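Local coordinates for protein Poly(A) ribonuclease pop2 (Schizosaccharomyces pombe, PDB 2P51) that removes poly(A) tails from mRNA as the catalytic 3'-exoribonuclease of the CCR4-NOT complex, using divalent metal ions and releasing 5'-AMP, at residues 92-95 and 96-100; 249-252 and 253-257. All coordinates share one frame; numbering follows the deposited sequence.

Interaction 1: residues 92-95 and 96-100; sequences LSDE and EGNAP
Asp94 and Asn98 close a tight reversal of the chain, a type I beta turn from Asp94 to Gly97 followed by a G1 beta bulge at Gly97, just after strand 87-93 in the sheet of this DEDD nuclease. Two backbone bonds set the frame: Gly97 N donates a hydrogen bond to Asp94 O at 3.1 Å, and Asp94 N one to Asn98 O at 2.8 Å. The positive phi of Gly97 (88°) would press a beta carbon against the preceding carbonyl oxygen, which accounts for the glycine. A water donates to Gly97 O at 2.8 Å.

The carboxylate of Asp94 reaches across the turn to the backbone N-H groups that follow. Its CG stands between the backbone N and the carbonyl carbon (chi1 72°), a rotation that brings OD1 within 2.9 Å of Glu96 N, an Asx turn, and within 2.8 Å of Asn98 N. These two donors meet OD1 from opposite faces of the carboxylate, both well out of its plane, which probably restrains its rotation. The amide of Asn98 stands 76° from the carboxylate plane and adds a further, nearly straight bond from ND2 to the syn lone pair of OD2, 3.0 Å long.

Apolar contact is slight: Tyr45 touches the side chains of both Leu92 and Pro100, and Leu92 CB lies 4.3 Å from Pro100 CD.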
loop_
_atom_site.group_PDB
_atom_site.type_symbol
_atom_site.label_atom_id
_atom_site.label_comp_id
_atom_site.label_asym_id
_atom_site.label_seq_id
_atom_site.Cartn_x
_atom_site.Cartn_y
_atom_site.Cartn_z
ATOM N N LEU A 92 -1.783 4.088 -10.496
ATOM C CA LEU A 92 -1.189 5.333 -10.975
ATOM C C LEU A 92 -2.286 6.279 -11.449
ATOM O O LEU A 92 -3.253 5.877 -12.079
ATOM C CB LEU A 92 -0.235 5.117 -12.114
ATOM C CG LEU A 92 1.213 4.715 -11.734
ATOM C CD1 LEU A 92 1.351 3.543 -10.811
ATOM C CD2 LEU A 92 1.971 4.471 -13.066
ATOM N N SER A 93 -2.062 7.576 -11.153
ATOM C CA SER A 93 -2.932 8.614 -11.643
ATOM C C SER A 93 -2.062 9.810 -12.029
ATOM O O SER A 93 -0.969 10.002 -11.500
ATOM C CB SER A 93 -3.902 9.072 -10.531
ATOM O OG SER A 93 -4.661 8.017 -9.931
ATOM N N ASP A 94 -2.635 10.642 -12.899
ATOM C CA ASP A 94 -2.010 11.975 -13.103
ATOM C C ASP A 94 -2.456 12.902 -11.980
ATOM O O ASP A 94 -3.172 12.523 -11.031
ATOM C CB ASP A 94 -2.292 12.534 -14.502
ATOM C CG ASP A 94 -3.713 12.994 -14.721
ATOM O OD1 ASP A 94 -4.567 13.046 -13.808
ATOM O OD2 ASP A 94 -4.036 13.307 -15.883
ATOM N N GLU A 95 -2.032 14.163 -12.053
ATOM C CA GLU A 95 -2.275 15.074 -10.937
ATOM C C GLU A 95 -3.712 15.558 -10.842
ATOM O O GLU A 95 -4.065 16.300 -9.882
ATOM C CB GLU A 95 -1.331 16.262 -11.148
ATOM C CG GLU A 95 0.135 15.878 -11.007
ATOM C CD GLU A 95 0.626 15.841 -9.574
ATOM O OE1 GLU A 95 -0.209 15.946 -8.621
ATOM O OE2 GLU A 95 1.872 15.723 -9.418
ATOM N N GLU A 96 -4.521 15.154 -11.829
ATOM C CA GLU A 96 -5.956 15.511 -11.718
ATOM C C GLU A 96 -6.804 14.249 -11.623
ATOM O O GLU A 96 -8.021 14.335 -11.810
ATOM C CB GLU A 96 -6.318 16.425 -12.857
ATOM C CG GLU A 96 -5.879 17.872 -12.616
ATOM C CD GLU A 96 -6.422 18.606 -11.406
ATOM O OE1 GLU A 96 -7.482 18.293 -10.818
ATOM O OE2 GLU A 96 -5.752 19.598 -11.002
ATOM N N GLY A 97 -6.176 13.129 -11.266
ATOM C CA GLY A 97 -6.914 11.909 -10.942
ATOM C C GLY A 97 -7.219 10.992 -12.106
ATOM O O GLY A 97 -7.929 9.994 -11.948
ATOM N N ASN A 98 -6.683 11.298 -13.291
ATOM C CA ASN A 98 -6.971 10.389 -14.409
ATOM C C ASN A 98 -6.010 9.205 -14.365
ATOM O O ASN A 98 -4.793 9.399 -14.216
ATOM C CB ASN A 98 -6.803 11.104 -15.734
ATOM C CG ASN A 98 -7.649 12.365 -15.810
ATOM O OD1 ASN A 98 -8.884 12.283 -15.826
ATOM N ND2 ASN A 98 -7.011 13.519 -15.867
ATOM N N ALA A 99 -6.523 7.986 -14.524
ATOM C CA ALA A 99 -5.685 6.813 -14.628
ATOM C C ALA A 99 -5.180 6.619 -16.051
ATOM O O ALA A 99 -5.897 6.987 -16.986
ATOM C CB ALA A 99 -6.540 5.578 -14.267
ATOM N N PRO A 100 -4.055 5.951 -16.238
ATOM C CA PRO A 100 -3.678 5.554 -17.593
ATOM C C PRO A 100 -4.709 4.593 -18.159
ATOM O O PRO A 100 -5.307 3.761 -17.438
ATOM C CB PRO A 100 -2.344 4.843 -17.396
ATOM C CG PRO A 100 -2.106 4.682 -15.966
ATOM C CD PRO A 100 -3.150 5.438 -15.200
HETATM O O HOH W 1 -7.614 8.293 -9.794
#

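Interaction 2: residues 249-252 and 253-257; sequences FFEI and RSRYF
The rim of the Phe250 ring stands against the flat of the Arg253 guanidinium, the two planes 89° apart, with Phe250 CD1 over the centre of the guanidinium and 3.7 Å from Arg253 CZ. One face of the Phe250 ring is taken by CD2 of Phe249. The Tyr256 ring carries CB of Arg255 on a face, and the edge of the Phe257 ring comes to Ile252 O, with CD2 at 3.6 Å.

In Arg253 a bend at chi3 (74°) lays the guanidinium beside the Phe250 ring. Its NE donates to a water that in turn donates to Phe250 O, while NH2 is engaged by Glu95 and Glu96 on the neighbouring loop. All this lies on the last turns of helix 238-257, whose beginning supplies the metal ligand Asp241; four i to i+4 backbone bonds run through it, including Tyr256 N to Ile252 O at 2.9 Å.

Glu251 and Arg255, also one turn apart, form a salt bridge: NE meets the anti lone pair of OE2 at 2.6 Å and 175°, in the guanidinium plane, and NH2 adds a weak bond. With Glu251 cut back to an alanine, the Arg255 guanidinium would probably lose its carboxylate mate and be less restrained. Toward the buried side, Ile252 CG2 packs 4.1 Å from Phe257 CE2, beside Ile206 and Met210 of helix 206-213.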
loop_
_atom_site.group_PDB
_atom_site.type_symbol
_atom_site.label_atom_id
_atom_site.label_comp_id
_atom_site.label_asym_id
_atom_site.label_seq_id
_atom_site.Cartn_x
_atom_site.Cartn_y
_atom_site.Cartn_z
ATOM N N PHE A 249 -8.856 9.843 -2.679
ATOM C CA PHE A 249 -7.936 10.972 -2.483
ATOM C C PHE A 249 -8.347 12.158 -3.344
ATOM O O PHE A 249 -8.439 13.284 -2.851
ATOM C CB PHE A 249 -6.472 10.580 -2.801
ATOM C CG PHE A 249 -5.536 11.795 -2.767
ATOM C CD1 PHE A 249 -5.146 12.338 -1.554
ATOM C CD2 PHE A 249 -5.083 12.360 -3.961
ATOM C CE1 PHE A 249 -4.293 13.438 -1.526
ATOM C CE2 PHE A 249 -4.233 13.462 -3.924
ATOM C CZ PHE A 249 -3.848 14.008 -2.721
ATOM N N PHE A 250 -8.612 11.928 -4.642
ATOM C CA PHE A 250 -8.887 13.089 -5.513
ATOM C C PHE A 250 -10.228 13.718 -5.116
ATOM O O PHE A 250 -10.398 14.951 -5.193
ATOM C CB PHE A 250 -8.825 12.700 -6.981
ATOM C CG PHE A 250 -7.346 12.488 -7.366
ATOM C CD1 PHE A 250 -6.549 13.588 -7.607
ATOM C CD2 PHE A 250 -6.805 11.202 -7.451
ATOM C CE1 PHE A 250 -5.206 13.431 -7.944
ATOM C CE2 PHE A 250 -5.480 11.034 -7.817
ATOM C CZ PHE A 250 -4.702 12.142 -8.068
ATOM N N GLU A 251 -11.168 12.865 -4.672
ATOM C CA GLU A 251 -12.477 13.455 -4.309
ATOM C C GLU A 251 -12.343 14.277 -3.036
ATOM O O GLU A 251 -12.958 15.360 -2.954
ATOM C CB GLU A 251 -13.529 12.345 -4.142
ATOM C CG GLU A 251 -14.934 12.875 -3.916
ATOM C CD GLU A 251 -15.507 13.732 -5.024
ATOM O OE1 GLU A 251 -14.960 13.638 -6.149
ATOM O OE2 GLU A 251 -16.487 14.483 -4.774
ATOM N N ILE A 252 -11.608 13.832 -2.034
ATOM C CA ILE A 252 -11.375 14.585 -0.796
ATOM C C ILE A 252 -10.627 15.871 -1.099
ATOM O O ILE A 252 -10.912 16.965 -0.583
ATOM C CB ILE A 252 -10.558 13.648 0.158
ATOM C CG1 ILE A 252 -11.464 12.571 0.782
ATOM C CG2 ILE A 252 -9.721 14.409 1.147
ATOM C CD1 ILE A 252 -10.458 11.559 1.441
ATOM N N ARG A 253 -9.608 15.770 -2.000
ATOM C CA ARG A 253 -8.847 16.956 -2.376
ATOM C C ARG A 253 -9.780 17.988 -2.992
ATOM O O ARG A 253 -9.705 19.187 -2.713
ATOM C CB ARG A 253 -7.773 16.591 -3.399
ATOM C CG ARG A 253 -6.777 17.725 -3.608
ATOM C CD ARG A 253 -5.692 17.292 -4.601
ATOM N NE ARG A 253 -6.291 17.298 -5.938
ATOM C CZ ARG A 253 -5.558 17.161 -7.050
ATOM N NH1 ARG A 253 -4.226 16.979 -6.995
ATOM N NH2 ARG A 253 -6.216 17.194 -8.201
ATOM N N SER A 254 -10.687 17.539 -3.867
ATOM C CA SER A 254 -11.643 18.476 -4.476
ATOM C C SER A 254 -12.650 19.044 -3.498
ATOM O O SER A 254 -12.914 20.252 -3.502
ATOM C CB SER A 254 -12.388 17.701 -5.578
ATOM O OG SER A 254 -13.344 18.556 -6.167
ATOM N N ARG A 255 -13.236 18.175 -2.660
ATOM C CA ARG A 255 -14.313 18.640 -1.790
ATOM C C ARG A 255 -13.792 19.457 -0.602
ATOM O O ARG A 255 -14.515 20.405 -0.290
ATOM C CB ARG A 255 -15.116 17.476 -1.234
ATOM C CG ARG A 255 -15.926 16.719 -2.290
ATOM C CD ARG A 255 -17.082 15.985 -1.630
ATOM N NE ARG A 255 -17.723 15.037 -2.526
ATOM C CZ ARG A 255 -18.917 14.483 -2.319
ATOM N NH1 ARG A 255 -19.597 14.816 -1.219
ATOM N NH2 ARG A 255 -19.376 13.626 -3.218
ATOM N N TYR A 256 -12.684 19.118 0.034
ATOM C CA TYR A 256 -12.339 19.763 1.309
ATOM C C TYR A 256 -11.109 20.633 1.197
ATOM O O TYR A 256 -10.823 21.357 2.168
ATOM C CB TYR A 256 -12.190 18.715 2.456
ATOM C CG TYR A 256 -13.394 17.779 2.388
ATOM C CD1 TYR A 256 -14.689 18.286 2.432
ATOM C CD2 TYR A 256 -13.207 16.418 2.272
ATOM C CE1 TYR A 256 -15.830 17.507 2.377
ATOM C CE2 TYR A 256 -14.335 15.614 2.193
ATOM C CZ TYR A 256 -15.626 16.127 2.251
ATOM O OH TYR A 256 -16.688 15.253 2.139
ATOM N N PHE A 257 -10.418 20.589 0.046
ATOM C CA PHE A 257 -9.214 21.383 -0.110
ATOM C C PHE A 257 -9.254 22.220 -1.377
ATOM O O PHE A 257 -8.231 22.775 -1.759
ATOM C CB PHE A 257 -7.961 20.513 -0.090
ATOM C CG PHE A 257 -7.818 19.776 1.245
ATOM C CD1 PHE A 257 -7.097 20.393 2.261
ATOM C CD2 PHE A 257 -8.397 18.532 1.451
ATOM C CE1 PHE A 257 -6.937 19.755 3.492
ATOM C CE2 PHE A 257 -8.243 17.877 2.643
ATOM C CZ PHE A 257 -7.522 18.503 3.640
HETATM O O HOH W 2 -8.987 16.677 -6.934
#

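Overall arrangement
Interaction 1 is a polar turn at the end of strand 87-93, interaction 2 two turns of helix 238-257, their centres about 14 Å apart. In the first, Leu92, Ser93 and Pro100 are buried while Glu95, Glu96 and Asn98 are exposed; in the second, Phe249 and Ile252 are buried and Ser254, Arg255 and Tyr256 exposed. The first is held by backbone and carboxylate bonds, the second by the helix's own bonds, a surface ion pair, and apolar side chains facing helix 206-213. Where they meet, Arg253 NH2 forms a salt bridge with Glu96 OE1 at 3.1 Å and a probable hydrogen bond with Glu95 O, while the Phe250 ring packs against the turn, its CZ 3.4 Å from Asp94 O.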